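Peptidase, M20/M25/M40 family (Staphylococcus aureus, PDB 4EWT) probably hydrolyses amide bonds, such as those of N-acylated amino acids, at a site that holds two manganese ions. Local coordinates at residues D78-P83 with C103-H108; F31-T36 with Q135-V140. One frame throughout, in Å; residues are numbered along the deposited sequence.

Interaction 1: D78-P83 with C103-H108; sequences DFDALP and CGHDAH. With MN (manganese (II) ion), chain F; MN (manganese (II) ion), chain E.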
ATOM      1  N   ASP A  78      33.721   0.498  28.823  1.00 28.89           N
ATOM      2  CA  ASP A  78      33.029  -0.798  28.749  1.00 30.61           C
ATOM      3  C   ASP A  78      33.970  -1.905  28.270  1.00 31.32           C
ATOM      4  O   ASP A  78      35.005  -1.620  27.648  1.00 31.28           O
ATOM      5  CB  ASP A  78      31.742  -0.724  27.902  1.00 30.59           C
ATOM      6  CG  ASP A  78      31.892   0.136  26.648  1.00 31.43           C
ATOM      7  OD1 ASP A  78      33.009   0.604  26.323  1.00 33.58           O
ATOM      8  OD2 ASP A  78      30.870   0.343  25.970  1.00 32.92           O
ATOM      9  N   PHE A  79      33.635  -3.156  28.592  1.00 32.43           N
ATOM     10  CA  PHE A  79      34.547  -4.267  28.291  1.00 33.71           C
ATOM     11  C   PHE A  79      33.955  -5.560  27.716  1.00 35.59           C
ATOM     12  O   PHE A  79      34.687  -6.543  27.543  1.00 37.08           O
ATOM     13  CB  PHE A  79      35.470  -4.575  29.478  1.00 34.16           C
ATOM     14  CG  PHE A  79      34.766  -5.053  30.724  1.00 35.04           C
ATOM     15  CD1 PHE A  79      34.479  -6.406  30.908  1.00 37.02           C
ATOM     16  CD2 PHE A  79      34.456  -4.160  31.748  1.00 33.50           C
ATOM     17  CE1 PHE A  79      33.867  -6.855  32.081  1.00 38.04           C
ATOM     18  CE2 PHE A  79      33.847  -4.600  32.929  1.00 35.09           C
ATOM     19  CZ  PHE A  79      33.550  -5.951  33.095  1.00 37.47           C
ATOM     20  N   ASP A  80      32.659  -5.561  27.410  1.00 35.21           N
ATOM     21  CA  ASP A  80      32.031  -6.729  26.784  1.00 37.62           C
ATOM     22  C   ASP A  80      32.313  -6.774  25.285  1.00 37.86           C
ATOM     23  O   ASP A  80      32.514  -5.733  24.644  1.00 36.59           O
ATOM     24  CB  ASP A  80      30.514  -6.787  27.053  1.00 37.59           C
ATOM     25  CG  ASP A  80      29.766  -5.552  26.545  1.00 36.14           C
ATOM     26  OD1 ASP A  80      30.334  -4.432  26.531  1.00 34.12           O
ATOM     27  OD2 ASP A  80      28.579  -5.701  26.181  1.00 37.20           O
ATOM     28  N   ALA A  81      32.333  -7.986  24.740  1.00 40.24           N
ATOM     29  CA  ALA A  81      32.532  -8.203  23.308  1.00 41.60           C
ATOM     30  C   ALA A  81      31.228  -8.648  22.636  1.00 42.71           C
ATOM     31  O   ALA A  81      30.178  -8.647  23.276  1.00 42.75           O
ATOM     32  CB  ALA A  81      33.634  -9.218  23.080  1.00 43.38           C
ATOM     33  N   LEU A  82      31.304  -9.042  21.363  1.00 44.46           N
ATOM     34  CA  LEU A  82      30.120  -9.371  20.554  1.00 45.65           C
ATOM     35  C   LEU A  82      30.166 -10.788  19.955  1.00 49.07           C
ATOM     36  O   LEU A  82      31.255 -11.344  19.788  1.00 51.06           O
ATOM     37  CB  LEU A  82      29.972  -8.349  19.426  1.00 44.26           C
ATOM     38  CG  LEU A  82      29.541  -6.932  19.794  1.00 41.68           C
ATOM     39  CD1 LEU A  82      30.100  -5.941  18.786  1.00 41.57           C
ATOM     40  CD2 LEU A  82      28.026  -6.844  19.869  1.00 41.43           C
ATOM     41  N   PRO A  83      28.987 -11.373  19.629  1.00 50.30           N
ATOM     42  CA  PRO A  83      28.928 -12.693  18.979  1.00 53.82           C
ATOM     43  C   PRO A  83      29.263 -12.628  17.479  1.00 54.67           C
ATOM     44  O   PRO A  83      28.378 -12.783  16.633  1.00 55.26           O
ATOM     45  CB  PRO A  83      27.468 -13.121  19.191  1.00 54.65           C
ATOM     46  CG  PRO A  83      26.708 -11.831  19.243  1.00 51.27           C
ATOM     47  CD  PRO A  83      27.635 -10.861  19.944  1.00 48.85           C
ATOM     48  N   CYS A 103      33.862  -3.604  18.651  1.00 36.57           N
ATOM     49  CA  CYS A 103      33.420  -2.227  18.957  1.00 34.96           C
ATOM     50  C   CYS A 103      34.478  -1.410  19.717  1.00 33.89           C
ATOM     51  O   CYS A 103      34.208  -0.289  20.160  1.00 33.00           O
ATOM     52  CB  CYS A 103      32.099  -2.239  19.739  1.00 33.59           C
ATOM     53  SG  CYS A 103      31.030  -0.793  19.473  1.00 33.96           S
ATOM     54  N   GLY A 104      35.673  -1.979  19.873  1.00 34.60           N
ATOM     55  CA  GLY A 104      36.806  -1.271  20.463  1.00 33.72           C
ATOM     56  C   GLY A 104      36.760  -1.195  21.977  1.00 32.38           C
ATOM     57  O   GLY A 104      37.466  -0.386  22.578  1.00 31.64           O
ATOM     58  N   HIS A 105      35.937  -2.042  22.593  1.00 31.95           N
ATOM     59  CA  HIS A 105      35.810  -2.089  24.055  1.00 31.25           C
ATOM     60  C   HIS A 105      37.108  -2.563  24.721  1.00 31.71           C
ATOM     61  O   HIS A 105      37.414  -2.171  25.842  1.00 31.16           O
ATOM     62  CB  HIS A 105      34.640  -2.985  24.473  1.00 31.37           C
ATOM     63  CG  HIS A 105      33.290  -2.443  24.116  1.00 31.47           C
ATOM     64  ND1 HIS A 105      32.120  -3.008  24.579  1.00 31.92           N
ATOM     65  CD2 HIS A 105      32.919  -1.391  23.347  1.00 30.08           C
ATOM     66  CE1 HIS A 105      31.090  -2.331  24.112  1.00 31.02           C
ATOM     67  NE2 HIS A 105      31.546  -1.348  23.359  1.00 31.27           N
ATOM     68  N   ASP A 106      37.861  -3.413  24.025  1.00 33.20           N
ATOM     69  CA  ASP A 106      39.205  -3.788  24.466  1.00 33.91           C
ATOM     70  C   ASP A 106      40.114  -2.553  24.524  1.00 32.89           C
ATOM     71  O   ASP A 106      40.879  -2.385  25.484  1.00 31.90           O
ATOM     72  CB  ASP A 106      39.804  -4.857  23.546  1.00 36.45           C
ATOM     73  CG  ASP A 106      39.811  -4.439  22.078  1.00 37.12           C
ATOM     74  OD1 ASP A 106      38.908  -3.684  21.642  1.00 36.12           O
ATOM     75  OD2 ASP A 106      40.733  -4.867  21.362  1.00 37.64           O
ATOM     76  N   ALA A 107      40.008  -1.690  23.512  1.00 31.90           N
ATOM     77  CA  ALA A 107      40.777  -0.449  23.481  1.00 31.32           C
ATOM     78  C   ALA A 107      40.305   0.538  24.545  1.00 29.60           C
ATOM     79  O   ALA A 107      41.123   1.199  25.172  1.00 30.16           O
ATOM     80  CB  ALA A 107      40.730   0.185  22.107  1.00 32.08           C
ATOM     81  N   HIS A 108      38.996   0.628  24.773  1.00 28.25           N
ATOM     82  CA  HIS A 108      38.496   1.456  25.863  1.00 26.84           C
ATOM     83  C   HIS A 108      39.061   1.018  27.226  1.00 26.82           C
ATOM     84  O   HIS A 108      39.492   1.848  28.024  1.00 25.53           O
ATOM     85  CB  HIS A 108      36.974   1.477  25.902  1.00 26.01           C
ATOM     86  CG  HIS A 108      36.343   1.960  24.631  1.00 25.98           C
ATOM     87  ND1 HIS A 108      35.064   1.611  24.263  1.00 24.99           N
ATOM     88  CD2 HIS A 108      36.820   2.750  23.639  1.00 25.62           C
ATOM     89  CE1 HIS A 108      34.773   2.172  23.102  1.00 24.92           C
ATOM     90  NE2 HIS A 108      35.824   2.861  22.698  1.00 25.72           N
TER
HETATM   91 MN    MN F 402      30.699   0.159  21.866  1.00 35.56          MN
HETATM   92 MN    MN E 401      28.834  -1.789  19.833  1.00 55.48          MN
HETATM   93  O   HOH W   1      30.197   1.175  23.820  1.00 36.08           O
HETATM   94  O   HOH W   2      28.289  -0.393  21.747  1.00 31.85           O

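Interaction 2: F31-T36 with Q135-V140; sequences FHEDET and QPAEEV. With MN (manganese (II) ion), chain E.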
ATOM      1  N   PHE A  31      27.281 -10.339  29.742  1.00 51.60           N
ATOM      2  CA  PHE A  31      26.778 -11.173  30.846  1.00 55.33           C
ATOM      3  C   PHE A  31      27.556 -12.485  31.057  1.00 58.73           C
ATOM      4  O   PHE A  31      27.144 -13.333  31.853  1.00 62.16           O
ATOM      5  CB  PHE A  31      25.266 -11.433  30.728  1.00 56.78           C
ATOM      6  CG  PHE A  31      24.433 -10.179  30.654  1.00 54.74           C
ATOM      7  CD1 PHE A  31      24.216  -9.398  31.791  1.00 54.90           C
ATOM      8  CD2 PHE A  31      23.858  -9.783  29.451  1.00 53.31           C
ATOM      9  CE1 PHE A  31      23.442  -8.239  31.728  1.00 52.65           C
ATOM     10  CE2 PHE A  31      23.080  -8.628  29.376  1.00 51.31           C
ATOM     11  CZ  PHE A  31      22.873  -7.853  30.519  1.00 51.08           C
ATOM     12  N   HIS A  32      28.678 -12.640  30.352  1.00 58.28           N
ATOM     13  CA  HIS A  32      29.556 -13.810  30.513  1.00 61.62           C
ATOM     14  C   HIS A  32      31.039 -13.413  30.524  1.00 60.16           C
ATOM     15  O   HIS A  32      31.908 -14.198  30.134  1.00 62.18           O
ATOM     16  CB  HIS A  32      29.290 -14.847  29.419  1.00 64.05           C
ATOM     17  CG  HIS A  32      27.859 -15.278  29.327  1.00 66.36           C
ATOM     18  ND1 HIS A  32      27.338 -16.302  30.089  1.00 71.07           N
ATOM     19  CD2 HIS A  32      26.837 -14.817  28.568  1.00 65.04           C
ATOM     20  CE1 HIS A  32      26.057 -16.456  29.802  1.00 71.97           C
ATOM     21  NE2 HIS A  32      25.729 -15.568  28.880  1.00 68.89           N
ATOM     22  N   GLU A  33      31.319 -12.197  30.984  1.00 57.07           N
ATOM     23  CA  GLU A  33      32.669 -11.649  30.943  1.00 55.56           C
ATOM     24  C   GLU A  33      33.308 -11.919  32.322  1.00 57.06           C
ATOM     25  O   GLU A  33      33.582 -11.004  33.104  1.00 55.17           O
ATOM     26  CB  GLU A  33      32.659 -10.164  30.524  1.00 51.94           C
ATOM     27  CG  GLU A  33      31.710  -9.257  31.304  1.00 50.93           C
ATOM     28  CD  GLU A  33      30.266  -9.331  30.840  1.00 51.30           C
ATOM     29  OE1 GLU A  33      29.922  -8.721  29.802  1.00 49.81           O
ATOM     30  OE2 GLU A  33      29.464  -9.971  31.543  1.00 53.91           O
ATOM     31  N   ASP A  34      33.544 -13.203  32.581  1.00 60.59           N
ATOM     32  CA  ASP A  34      34.152 -13.680  33.820  1.00 63.15           C
ATOM     33  C   ASP A  34      35.660 -13.432  33.859  1.00 62.14           C
ATOM     34  O   ASP A  34      36.178 -12.965  34.873  1.00 61.54           O
ATOM     35  CB  ASP A  34      33.860 -15.182  34.030  1.00 67.83           C
ATOM     36  CG  ASP A  34      32.358 -15.515  34.031  1.00 69.93           C
ATOM     37  OD1 ASP A  34      31.533 -14.677  33.600  1.00 67.16           O
ATOM     38  OD2 ASP A  34      32.002 -16.638  34.456  1.00 74.52           O
ATOM     39  N   GLU A  35      36.350 -13.751  32.760  1.00 62.20           N
ATOM     40  CA  GLU A  35      37.810 -13.594  32.671  1.00 61.84           C
ATOM     41  C   GLU A  35      38.231 -12.132  32.520  1.00 57.42           C
ATOM     42  O   GLU A  35      39.243 -11.712  33.085  1.00 56.89           O
ATOM     43  CB  GLU A  35      38.393 -14.402  31.508  1.00 63.86           C
ATOM     44  CG  GLU A  35      38.444 -15.907  31.713  1.00 70.26           C
ATOM     45  CD  GLU A  35      39.561 -16.567  30.909  1.00 74.49           C
ATOM     46  OE1 GLU A  35      39.909 -16.060  29.819  1.00 73.67           O
ATOM     47  OE2 GLU A  35      40.097 -17.596  31.370  1.00 79.51           O
ATOM     48  N   THR A  36      37.467 -11.369  31.744  1.00 54.26           N
ATOM     49  CA  THR A  36      37.769  -9.950  31.533  1.00 50.28           C
ATOM     50  C   THR A  36      37.634  -9.167  32.839  1.00 48.61           C
ATOM     51  O   THR A  36      38.543  -8.420  33.204  1.00 47.60           O
ATOM     52  CB  THR A  36      36.890  -9.331  30.422  1.00 48.37           C
ATOM     53  OG1 THR A  36      36.777 -10.255  29.333  1.00 50.56           O
ATOM     54  CG2 THR A  36      37.498  -8.023  29.908  1.00 45.57           C
ATOM     55  N   GLN A 135      32.683  -1.185  32.814  1.00 32.79           N
ATOM     56  CA  GLN A 135      31.313  -1.665  32.622  1.00 33.55           C
ATOM     57  C   GLN A 135      31.216  -2.884  31.706  1.00 34.30           C
ATOM     58  O   GLN A 135      31.742  -2.868  30.595  1.00 33.12           O
ATOM     59  CB  GLN A 135      30.434  -0.533  32.071  1.00 32.74           C
ATOM     60  CG  GLN A 135      28.936  -0.830  32.058  1.00 33.14           C
ATOM     61  CD  GLN A 135      28.196  -0.009  31.027  1.00 33.19           C
ATOM     62  OE1 GLN A 135      28.120   1.219  31.121  1.00 31.84           O
ATOM     63  NE2 GLN A 135      27.647  -0.683  30.025  1.00 32.73           N
ATOM     64  N   PRO A 136      30.540  -3.947  32.173  1.00 36.62           N
ATOM     65  CA  PRO A 136      30.210  -5.079  31.318  1.00 38.20           C
ATOM     66  C   PRO A 136      28.891  -4.841  30.581  1.00 38.35           C
ATOM     67  O   PRO A 136      28.227  -3.822  30.805  1.00 37.51           O
ATOM     68  CB  PRO A 136      30.019  -6.213  32.325  1.00 40.77           C
ATOM     69  CG  PRO A 136      29.450  -5.547  33.512  1.00 41.03           C
ATOM     70  CD  PRO A 136      30.142  -4.199  33.571  1.00 38.46           C
ATOM     71  N   ALA A 137      28.535  -5.773  29.702  1.00 39.88           N
ATOM     72  CA  ALA A 137      27.158  -5.920  29.213  1.00 41.05           C
ATOM     73  C   ALA A 137      26.564  -4.698  28.499  1.00 39.39           C
ATOM     74  O   ALA A 137      25.351  -4.521  28.489  1.00 40.26           O
ATOM     75  CB  ALA A 137      26.245  -6.360  30.372  1.00 43.03           C
ATOM     76  N   GLU A 138      27.411  -3.871  27.892  1.00 38.09           N
ATOM     77  CA  GLU A 138      26.942  -2.691  27.157  1.00 37.02           C
ATOM     78  C   GLU A 138      26.098  -3.077  25.935  1.00 37.21           C
ATOM     79  O   GLU A 138      25.122  -2.406  25.614  1.00 37.12           O
ATOM     80  CB  GLU A 138      28.134  -1.809  26.744  1.00 35.44           C
ATOM     81  CG  GLU A 138      27.768  -0.455  26.113  1.00 36.21           C
ATOM     82  CD  GLU A 138      27.348  -0.541  24.645  1.00 37.92           C
ATOM     83  OE1 GLU A 138      27.890  -1.403  23.907  1.00 38.82           O
ATOM     84  OE2 GLU A 138      26.474   0.260  24.230  1.00 36.67           O
ATOM     85  N   GLU A 139      26.465  -4.172  25.276  1.00 38.43           N
ATOM     86  CA  GLU A 139      25.953  -4.498  23.940  1.00 38.68           C
ATOM     87  C   GLU A 139      24.557  -5.106  23.868  1.00 39.95           C
ATOM     88  O   GLU A 139      23.869  -4.977  22.842  1.00 39.55           O
ATOM     89  CB  GLU A 139      26.943  -5.409  23.208  1.00 39.67           C
ATOM     90  CG  GLU A 139      28.284  -4.746  22.919  1.00 38.77           C
ATOM     91  CD  GLU A 139      28.214  -3.696  21.816  1.00 38.41           C
ATOM     92  OE1 GLU A 139      27.103  -3.325  21.374  1.00 37.43           O
ATOM     93  OE2 GLU A 139      29.290  -3.228  21.389  1.00 38.93           O
ATOM     94  N   VAL A 140      24.151  -5.790  24.933  1.00 41.37           N
ATOM     95  CA  VAL A 140      22.895  -6.547  24.927  1.00 43.11           C
ATOM     96  C   VAL A 140      21.964  -6.053  26.036  1.00 43.53           C
ATOM     97  O   VAL A 140      22.364  -6.013  27.196  1.00 43.61           O
ATOM     98  CB  VAL A 140      23.142  -8.078  25.074  1.00 45.66           C
ATOM     99  CG1 VAL A 140      21.855  -8.864  24.832  1.00 47.69           C
ATOM    100  CG2 VAL A 140      24.233  -8.550  24.124  1.00 45.24           C
TER
HETATM  101 MN    MN E 401      28.834  -1.789  19.833  1.00 55.48          MN
HETATM  102  O   HOH W   2      28.289  -0.393  21.747  1.00 31.85           O

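Interaction 1: D78-P83 with C103-H108
Asp78 and His105 lie with carboxylate and ring stacked, their planes 23° apart. OD2 of Asp78 sits over one face of the imidazole, offset toward its rim, while CB of Asp78 makes a CH-pi contact with the same ring, 4.3 Å from its centroid. The stack brings OD2 to 3.2 Å from NE2 of His105, but this is no hydrogen bond, because NE2 gives its lone pair to a manganese ion at 2.3 Å.

The carboxylate of Asp78 also reaches His108, side by side and nearly coplanar with the ring (10°). His108 ND1 donates to Asp78 OD1 over 3.1 Å, nearly along the C-O axis. A chi1 of 40° sets CG between the backbone N and the carbonyl carbon, and the carboxylate then lies over the His105 ring and beside that of His108. The second nitrogen of His108, NE2, accepts from the backbone N of Val165.

At the other end of the His105 ring, ND1 faces Asp80, with weak bonds to the main-chain O at 2.8 Å and to OD1 at 3.0 Å. OD2 of Asp80 is bound by Ser30 and by the backbone N of Glu139, so this aspartate is tied down.

Cys103 supplies the bridge between the ions: its SG lies 2.4 Å from one manganese and 2.6 Å from the other, and a water also spans the pair. His164 completes the protein ligands of the ion that His105 binds. Leu82 CD1 packs loosely against Cys103 CB.

Histidine suits position 105 because one nitrogen can bind metal while the other can donate, here weakly, to the main-chain and carboxylate oxygens of Asp80. Asp80 is placed as a second-shell residue and probably restrains the ring, and its negative charge may make NE2 a stronger manganese ligand.

Interaction 2: F31-T36 with Q135-V140
Phe31 covers Ala137 with one face of its ring, and this apolar contact is a CH-pi interaction: the methyl CB stands 3.7 Å from the centroid, 15° off the ring normal. A small residue suits the site because its CB can come so close to the ring. At the ring's edge, near its plane, CE2 meets the carbonyl O of Val140 at 3.5 Å, and the valine side chain adds a looser apolar touch.

The polar contact belongs to Glu33. Its chain is folded at chi2 (-81°), which turns the carboxylate to the opposing loop, where OE1 accepts from Ala137 N over 3.3 Å. The donor approaches from above the carboxylate plane rather than within it. Van der Waals packing backs this bond, with CD of Glu33 against CB of Pro136 at 3.5 Å.

Glu139, in the same loop, binds a manganese ion through OE2 (2.2 Å), so the contact packs the loop that carries this ligand. Glu33 occupies the N-cap position of helix 34-43, while residues 136-140 lie in the loop between strand 129-135 and helix 144-150, where Pro136 also packs on Met148. The contact therefore joins the turn leading into helix 34-43 to the loop that leaves strand 129-135.

The two contacts have centres 9 Å apart and meet directly: Phe79 N probably donates to Gln135 O (2.8 Å), beside the link from Asp80 to Glu139. In sequence, both segments of interaction 1 fall between those of interaction 2. Both draw on ends of neighbouring parallel strands of the mixed eight-stranded sheet, 72-78 for the first and 129-135 for the second, facing the start of helix 105-120 and the turn before helix 34-43. One manganese ion is common ground: Cys103 comes from interaction 1, Glu139 from interaction 2, and His362 from elsewhere. Loops at these strand ends thus assemble the dinuclear site together.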